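Local coordinates for protein DNA polymerase sliding clamp 3 (Sulfolobus tokodaii, PDB 3AIZ) that forms part of a ring-shaped sliding clamp that encircles DNA and tethers the replicative polymerase and other DNA-processing proteins to it, at residues M1-S12 with V81-T91. Sequence-based numbering, arbitrary orientation.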
ATOM      1  N   MET C   1     -48.825  16.925   1.253  1.00 64.66           N
ATOM      2  CA  MET C   1     -47.999  17.925   0.584  1.00 61.32           C
ATOM      3  C   MET C   1     -47.133  17.310  -0.512  1.00 57.38           C
ATOM      4  O   MET C   1     -47.022  16.089  -0.615  1.00 55.97           O
ATOM      5  CB  MET C   1     -47.131  18.675   1.600  1.00 61.13           C
ATOM      6  CG  MET C   1     -46.627  17.824   2.759  1.00 58.44           C
ATOM      7  SD  MET C   1     -45.560  16.460   2.255  1.00 64.63           S
ATOM      8  CE  MET C   1     -44.275  17.340   1.372  1.00 48.41           C
ATOM      9  N   ARG C   2     -46.525  18.167  -1.328  1.00 56.66           N
ATOM     10  CA  ARG C   2     -45.673  17.715  -2.424  1.00 55.13           C
ATOM     11  C   ARG C   2     -44.469  18.637  -2.598  1.00 56.00           C
ATOM     12  O   ARG C   2     -44.622  19.828  -2.868  1.00 58.49           O
ATOM     13  CB  ARG C   2     -46.473  17.632  -3.725  1.00 59.12           C
ATOM     14  CG  ARG C   2     -45.694  17.058  -4.898  1.00 65.23           C
ATOM     15  CD  ARG C   2     -46.569  16.942  -6.136  1.00 73.61           C
ATOM     16  NE  ARG C   2     -45.849  16.368  -7.269  1.00 77.44           N
ATOM     17  CZ  ARG C   2     -45.133  17.078  -8.136  1.00 81.47           C
ATOM     18  NH1 ARG C   2     -44.512  16.471  -9.140  1.00 75.76           N
ATOM     19  NH2 ARG C   2     -45.036  18.394  -7.999  1.00 75.78           N
ATOM     20  N   VAL C   3     -43.274  18.074  -2.449  1.00 52.47           N
ATOM     21  CA  VAL C   3     -42.040  18.850  -2.502  1.00 48.76           C
ATOM     22  C   VAL C   3     -41.029  18.224  -3.462  1.00 46.65           C
ATOM     23  O   VAL C   3     -40.957  17.002  -3.590  1.00 45.31           O
ATOM     24  CB  VAL C   3     -41.413  18.979  -1.097  1.00 48.14           C
ATOM     25  CG1 VAL C   3     -40.048  19.631  -1.178  1.00 49.07           C
ATOM     26  CG2 VAL C   3     -42.331  19.769  -0.177  1.00 48.49           C
ATOM     27  N   LYS C   4     -40.249  19.066  -4.135  1.00 47.63           N
ATOM     28  CA  LYS C   4     -39.258  18.590  -5.096  1.00 47.51           C
ATOM     29  C   LYS C   4     -37.874  19.186  -4.851  1.00 48.09           C
ATOM     30  O   LYS C   4     -37.715  20.404  -4.767  1.00 47.48           O
ATOM     31  CB  LYS C   4     -39.709  18.896  -6.526  1.00 52.31           C
ATOM     32  CG  LYS C   4     -38.688  18.522  -7.590  1.00 52.94           C
ATOM     33  CD  LYS C   4     -39.145  18.951  -8.975  1.00 58.50           C
ATOM     34  CE  LYS C   4     -38.124  18.572 -10.037  1.00 60.43           C
ATOM     35  NZ  LYS C   4     -38.565  18.978 -11.401  1.00 61.75           N
ATOM     36  N   VAL C   5     -36.875  18.315  -4.746  1.00 48.39           N
ATOM     37  CA  VAL C   5     -35.492  18.738  -4.561  1.00 48.00           C
ATOM     38  C   VAL C   5     -34.676  18.428  -5.807  1.00 50.32           C
ATOM     39  O   VAL C   5     -34.807  17.350  -6.386  1.00 54.49           O
ATOM     40  CB  VAL C   5     -34.842  18.020  -3.365  1.00 46.29           C
ATOM     41  CG1 VAL C   5     -33.369  18.387  -3.259  1.00 46.39           C
ATOM     42  CG2 VAL C   5     -35.575  18.355  -2.079  1.00 47.26           C
ATOM     43  N   ILE C   6     -33.832  19.368  -6.220  1.00 49.65           N
ATOM     44  CA  ILE C   6     -32.980  19.152  -7.385  1.00 55.83           C
ATOM     45  C   ILE C   6     -31.666  18.469  -7.008  1.00 54.17           C
ATOM     46  O   ILE C   6     -31.404  17.343  -7.428  1.00 53.88           O
ATOM     47  CB  ILE C   6     -32.696  20.462  -8.141  1.00 62.73           C
ATOM     48  CG1 ILE C   6     -33.987  21.006  -8.756  1.00 61.32           C
ATOM     49  CG2 ILE C   6     -31.651  20.235  -9.222  1.00 64.64           C
ATOM     50  CD1 ILE C   6     -33.799  22.280  -9.551  1.00 67.77           C
ATOM     51  N   ASP C   7     -30.843  19.152  -6.217  1.00 51.91           N
ATOM     52  CA  ASP C   7     -29.588  18.571  -5.753  1.00 49.82           C
ATOM     53  C   ASP C   7     -29.851  17.601  -4.608  1.00 51.21           C
ATOM     54  O   ASP C   7     -29.520  17.880  -3.456  1.00 50.95           O
ATOM     55  CB  ASP C   7     -28.614  19.665  -5.308  1.00 50.14           C
ATOM     56  CG  ASP C   7     -27.232  19.123  -4.984  1.00 56.15           C
ATOM     57  OD1 ASP C   7     -27.039  17.890  -5.055  1.00 52.15           O
ATOM     58  OD2 ASP C   7     -26.337  19.930  -4.658  1.00 58.31           O
ATOM     59  N   ALA C   8     -30.446  16.459  -4.935  1.00 49.08           N
ATOM     60  CA  ALA C   8     -30.834  15.477  -3.930  1.00 45.71           C
ATOM     61  C   ALA C   8     -29.631  14.756  -3.333  1.00 43.57           C
ATOM     62  O   ALA C   8     -29.738  14.121  -2.284  1.00 43.85           O
ATOM     63  CB  ALA C   8     -31.816  14.475  -4.519  1.00 46.79           C
ATOM     64  N   ASP C   9     -28.487  14.853  -4.003  1.00 46.62           N
ATOM     65  CA  ASP C   9     -27.270  14.208  -3.520  1.00 48.97           C
ATOM     66  C   ASP C   9     -26.816  14.835  -2.207  1.00 48.89           C
ATOM     67  O   ASP C   9     -26.563  14.137  -1.225  1.00 45.40           O
ATOM     68  CB  ASP C   9     -26.154  14.306  -4.562  1.00 51.86           C
ATOM     69  CG  ASP C   9     -24.919  13.516  -4.168  1.00 58.28           C
ATOM     70  OD1 ASP C   9     -25.072  12.412  -3.604  1.00 55.15           O
ATOM     71  OD2 ASP C   9     -23.795  13.995  -4.428  1.00 62.48           O
ATOM     72  N   ALA C  10     -26.712  16.159  -2.198  1.00 50.44           N
ATOM     73  CA  ALA C  10     -26.336  16.884  -0.993  1.00 46.17           C
ATOM     74  C   ALA C  10     -27.453  16.781   0.037  1.00 43.00           C
ATOM     75  O   ALA C  10     -27.206  16.528   1.216  1.00 40.76           O
ATOM     76  CB  ALA C  10     -26.045  18.340  -1.320  1.00 43.18           C
ATOM     77  N   PHE C  11     -28.682  16.969  -0.428  1.00 41.89           N
ATOM     78  CA  PHE C  11     -29.860  16.910   0.430  1.00 39.65           C
ATOM     79  C   PHE C  11     -29.888  15.647   1.288  1.00 40.06           C
ATOM     80  O   PHE C  11     -30.297  15.685   2.447  1.00 41.57           O
ATOM     81  CB  PHE C  11     -31.129  16.996  -0.421  1.00 40.27           C
ATOM     82  CG  PHE C  11     -32.400  17.001   0.378  1.00 40.11           C
ATOM     83  CD1 PHE C  11     -32.929  18.187   0.858  1.00 39.07           C
ATOM     84  CD2 PHE C  11     -33.074  15.819   0.639  1.00 39.95           C
ATOM     85  CE1 PHE C  11     -34.101  18.194   1.588  1.00 39.08           C
ATOM     86  CE2 PHE C  11     -34.247  15.821   1.370  1.00 39.78           C
ATOM     87  CZ  PHE C  11     -34.761  17.010   1.844  1.00 38.04           C
ATOM     88  N   SER C  12     -29.446  14.531   0.718  1.00 39.68           N
ATOM     89  CA  SER C  12     -29.487  13.255   1.421  1.00 39.10           C
ATOM     90  C   SER C  12     -28.534  13.221   2.613  1.00 38.94           C
ATOM     91  O   SER C  12     -28.812  12.568   3.619  1.00 40.31           O
ATOM     92  CB  SER C  12     -29.174  12.102   0.466  1.00 42.34           C
ATOM     93  OG  SER C  12     -27.844  12.183  -0.015  1.00 47.79           O
ATOM     94  N   VAL C  81     -29.332   7.775  -4.448  1.00 45.60           N
ATOM     95  CA  VAL C  81     -29.483   8.894  -5.373  1.00 48.48           C
ATOM     96  C   VAL C  81     -28.175   9.175  -6.102  1.00 52.10           C
ATOM     97  O   VAL C  81     -27.091   9.014  -5.541  1.00 50.60           O
ATOM     98  CB  VAL C  81     -29.955  10.178  -4.661  1.00 47.75           C
ATOM     99  CG1 VAL C  81     -31.239   9.916  -3.889  1.00 45.51           C
ATOM    100  CG2 VAL C  81     -28.870  10.709  -3.740  1.00 52.91           C
ATOM    101  N   THR C  82     -28.286   9.591  -7.359  1.00 55.13           N
ATOM    102  CA  THR C  82     -27.117   9.919  -8.161  1.00 57.66           C
ATOM    103  C   THR C  82     -26.931  11.429  -8.238  1.00 62.48           C
ATOM    104  O   THR C  82     -27.610  12.184  -7.542  1.00 59.87           O
ATOM    105  CB  THR C  82     -27.237   9.354  -9.586  1.00 59.09           C
ATOM    106  OG1 THR C  82     -28.337   9.978 -10.258  1.00 61.51           O
ATOM    107  CG2 THR C  82     -27.461   7.852  -9.543  1.00 54.76           C
ATOM    108  N   LYS C  83     -26.007  11.864  -9.088  1.00 67.44           N
ATOM    109  CA  LYS C  83     -25.740  13.286  -9.267  1.00 67.94           C
ATOM    110  C   LYS C  83     -26.884  13.967 -10.010  1.00 66.88           C
ATOM    111  O   LYS C  83     -27.244  15.105  -9.707  1.00 66.19           O
ATOM    112  CB  LYS C  83     -24.431  13.490 -10.031  1.00 74.16           C
ATOM    113  CG  LYS C  83     -23.207  12.890  -9.355  1.00 78.86           C
ATOM    114  CD  LYS C  83     -22.863  13.620  -8.067  1.00 74.69           C
ATOM    115  CE  LYS C  83     -21.562  13.103  -7.473  1.00 72.77           C
ATOM    116  NZ  LYS C  83     -21.157  13.873  -6.262  1.00 73.41           N
ATOM    117  N   ASN C  84     -27.454  13.262 -10.982  1.00 64.66           N
ATOM    118  CA  ASN C  84     -28.514  13.818 -11.818  1.00 65.35           C
ATOM    119  C   ASN C  84     -29.908  13.324 -11.435  1.00 63.85           C
ATOM    120  O   ASN C  84     -30.806  13.259 -12.276  1.00 62.32           O
ATOM    121  CB  ASN C  84     -28.234  13.528 -13.296  1.00 72.09           C
ATOM    122  CG  ASN C  84     -28.057  12.047 -13.578  1.00 75.38           C
ATOM    123  OD1 ASN C  84     -28.957  11.243 -13.331  1.00 67.96           O
ATOM    124  ND2 ASN C  84     -26.893  11.679 -14.103  1.00 72.86           N
ATOM    125  N   ASP C  85     -30.081  12.975 -10.165  1.00 63.03           N
ATOM    126  CA  ASP C  85     -31.377  12.538  -9.658  1.00 55.08           C
ATOM    127  C   ASP C  85     -32.138  13.691  -9.022  1.00 49.74           C
ATOM    128  O   ASP C  85     -31.582  14.448  -8.229  1.00 53.38           O
ATOM    129  CB  ASP C  85     -31.205  11.422  -8.628  1.00 52.75           C
ATOM    130  CG  ASP C  85     -31.267  10.044  -9.245  1.00 54.99           C
ATOM    131  OD1 ASP C  85     -31.912   9.895 -10.305  1.00 57.75           O
ATOM    132  OD2 ASP C  85     -30.680   9.107  -8.666  1.00 56.52           O
ATOM    133  N   SER C  86     -33.412  13.821  -9.376  1.00 50.28           N
ATOM    134  CA  SER C  86     -34.296  14.767  -8.712  1.00 47.75           C
ATOM    135  C   SER C  86     -35.155  14.005  -7.711  1.00 47.45           C
ATOM    136  O   SER C  86     -35.537  12.863  -7.960  1.00 48.69           O
ATOM    137  CB  SER C  86     -35.173  15.503  -9.728  1.00 49.25           C
ATOM    138  OG  SER C  86     -35.961  14.596 -10.480  1.00 53.58           O
ATOM    139  N   LEU C  87     -35.452  14.630  -6.579  1.00 48.71           N
ATOM    140  CA  LEU C  87     -36.178  13.949  -5.513  1.00 45.45           C
ATOM    141  C   LEU C  87     -37.562  14.547  -5.281  1.00 44.73           C
ATOM    142  O   LEU C  87     -37.756  15.754  -5.405  1.00 49.89           O
ATOM    143  CB  LEU C  87     -35.361  13.968  -4.219  1.00 43.32           C
ATOM    144  CG  LEU C  87     -35.920  13.181  -3.034  1.00 42.35           C
ATOM    145  CD1 LEU C  87     -34.812  12.407  -2.342  1.00 41.65           C
ATOM    146  CD2 LEU C  87     -36.632  14.103  -2.056  1.00 42.18           C
ATOM    147  N   TYR C  88     -38.521  13.689  -4.948  1.00 41.74           N
ATOM    148  CA  TYR C  88     -39.883  14.125  -4.662  1.00 42.18           C
ATOM    149  C   TYR C  88     -40.371  13.539  -3.342  1.00 41.83           C
ATOM    150  O   TYR C  88     -40.239  12.340  -3.098  1.00 43.09           O
ATOM    151  CB  TYR C  88     -40.835  13.707  -5.788  1.00 45.39           C
ATOM    152  CG  TYR C  88     -40.566  14.372  -7.122  1.00 49.85           C
ATOM    153  CD1 TYR C  88     -39.680  13.811  -8.033  1.00 49.33           C
ATOM    154  CD2 TYR C  88     -41.210  15.551  -7.475  1.00 51.78           C
ATOM    155  CE1 TYR C  88     -39.435  14.411  -9.255  1.00 49.86           C
ATOM    156  CE2 TYR C  88     -40.973  16.157  -8.696  1.00 55.09           C
ATOM    157  CZ  TYR C  88     -40.082  15.584  -9.581  1.00 54.38           C
ATOM    158  OH  TYR C  88     -39.840  16.180 -10.798  1.00 52.10           O
ATOM    159  N   LEU C  89     -40.932  14.391  -2.493  1.00 42.27           N
ATOM    160  CA  LEU C  89     -41.527  13.944  -1.241  1.00 41.11           C
ATOM    161  C   LEU C  89     -43.021  14.224  -1.279  1.00 45.52           C
ATOM    162  O   LEU C  89     -43.446  15.264  -1.775  1.00 49.66           O
ATOM    163  CB  LEU C  89     -40.880  14.653  -0.053  1.00 42.64           C
ATOM    164  CG  LEU C  89     -39.380  14.413   0.129  1.00 43.80           C
ATOM    165  CD1 LEU C  89     -38.813  15.313   1.216  1.00 48.65           C
ATOM    166  CD2 LEU C  89     -39.103  12.951   0.440  1.00 44.08           C
ATOM    167  N   GLU C  90     -43.819  13.296  -0.760  1.00 45.09           N
ATOM    168  CA  GLU C  90     -45.267  13.414  -0.862  1.00 49.11           C
ATOM    169  C   GLU C  90     -45.979  12.540   0.166  1.00 52.15           C
ATOM    170  O   GLU C  90     -45.369  11.668   0.781  1.00 49.00           O
ATOM    171  CB  GLU C  90     -45.715  13.047  -2.280  1.00 52.63           C
ATOM    172  CG  GLU C  90     -47.127  13.479  -2.637  1.00 62.55           C
ATOM    173  CD  GLU C  90     -47.421  13.327  -4.120  1.00 73.54           C
ATOM    174  OE1 GLU C  90     -46.504  12.926  -4.871  1.00 63.58           O
ATOM    175  OE2 GLU C  90     -48.565  13.611  -4.532  1.00 75.70           O
ATOM    176  N   THR C  91     -47.273  12.786   0.353  1.00 57.02           N
ATOM    177  CA  THR C  91     -48.083  11.997   1.272  1.00 61.46           C
ATOM    178  C   THR C  91     -49.239  11.334   0.531  1.00 69.78           C
ATOM    179  O   THR C  91     -50.006  12.003  -0.161  1.00 74.86           O
ATOM    180  CB  THR C  91     -48.646  12.862   2.415  1.00 65.42           C
ATOM    181  OG1 THR C  91     -47.569  13.475   3.132  1.00 62.71           O
ATOM    182  CG2 THR C  91     -49.467  12.012   3.371  1.00 70.00           C
TER
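V3 and L89 exchange both backbone hydrogen bonds, V3 N to L89 O at 2.9 Å and L89 N to V3 O at 2.8 Å, and V5 and L87 repeat the pattern. They illustrate how a strand from the very start of a chain is held antiparallel by one some eighty residues later. Past the strands, K83 NZ forms a salt bridge with D9 OD2 (3.2 Å), meeting the syn side but 31° out of the carboxylate plane.

Between the hydrogen-bonded pairs, K4 and Y88 form a non-hydrogen-bonded pair whose side chains lie next to each other on the more exposed side of the sheet. With CG anti to the backbone N (chi1 176°) and an extended chain beyond it, K4 runs alongside the tyrosine ring, K4 CD 3.4 Å from Y88 CE2. R2 flanks the same ring, its guanidinium tilted 39° to it, while R2 NH2 forms a salt bridge with E58 OE1. Across the sheet, V3, V5, L87 and L89 turn to the buried side. There A8 CB rests on L87 CB at 3.6 Å, and F11 takes V5 CG2 over one ring face.

This antiparallel pair lies between strands 58-60 and 97-102 in the N-terminal clamp domain; L78 and F74 of helix 71-78 pack against L87 and L89 respectively, and F29 of strand 24-29 also meets L89.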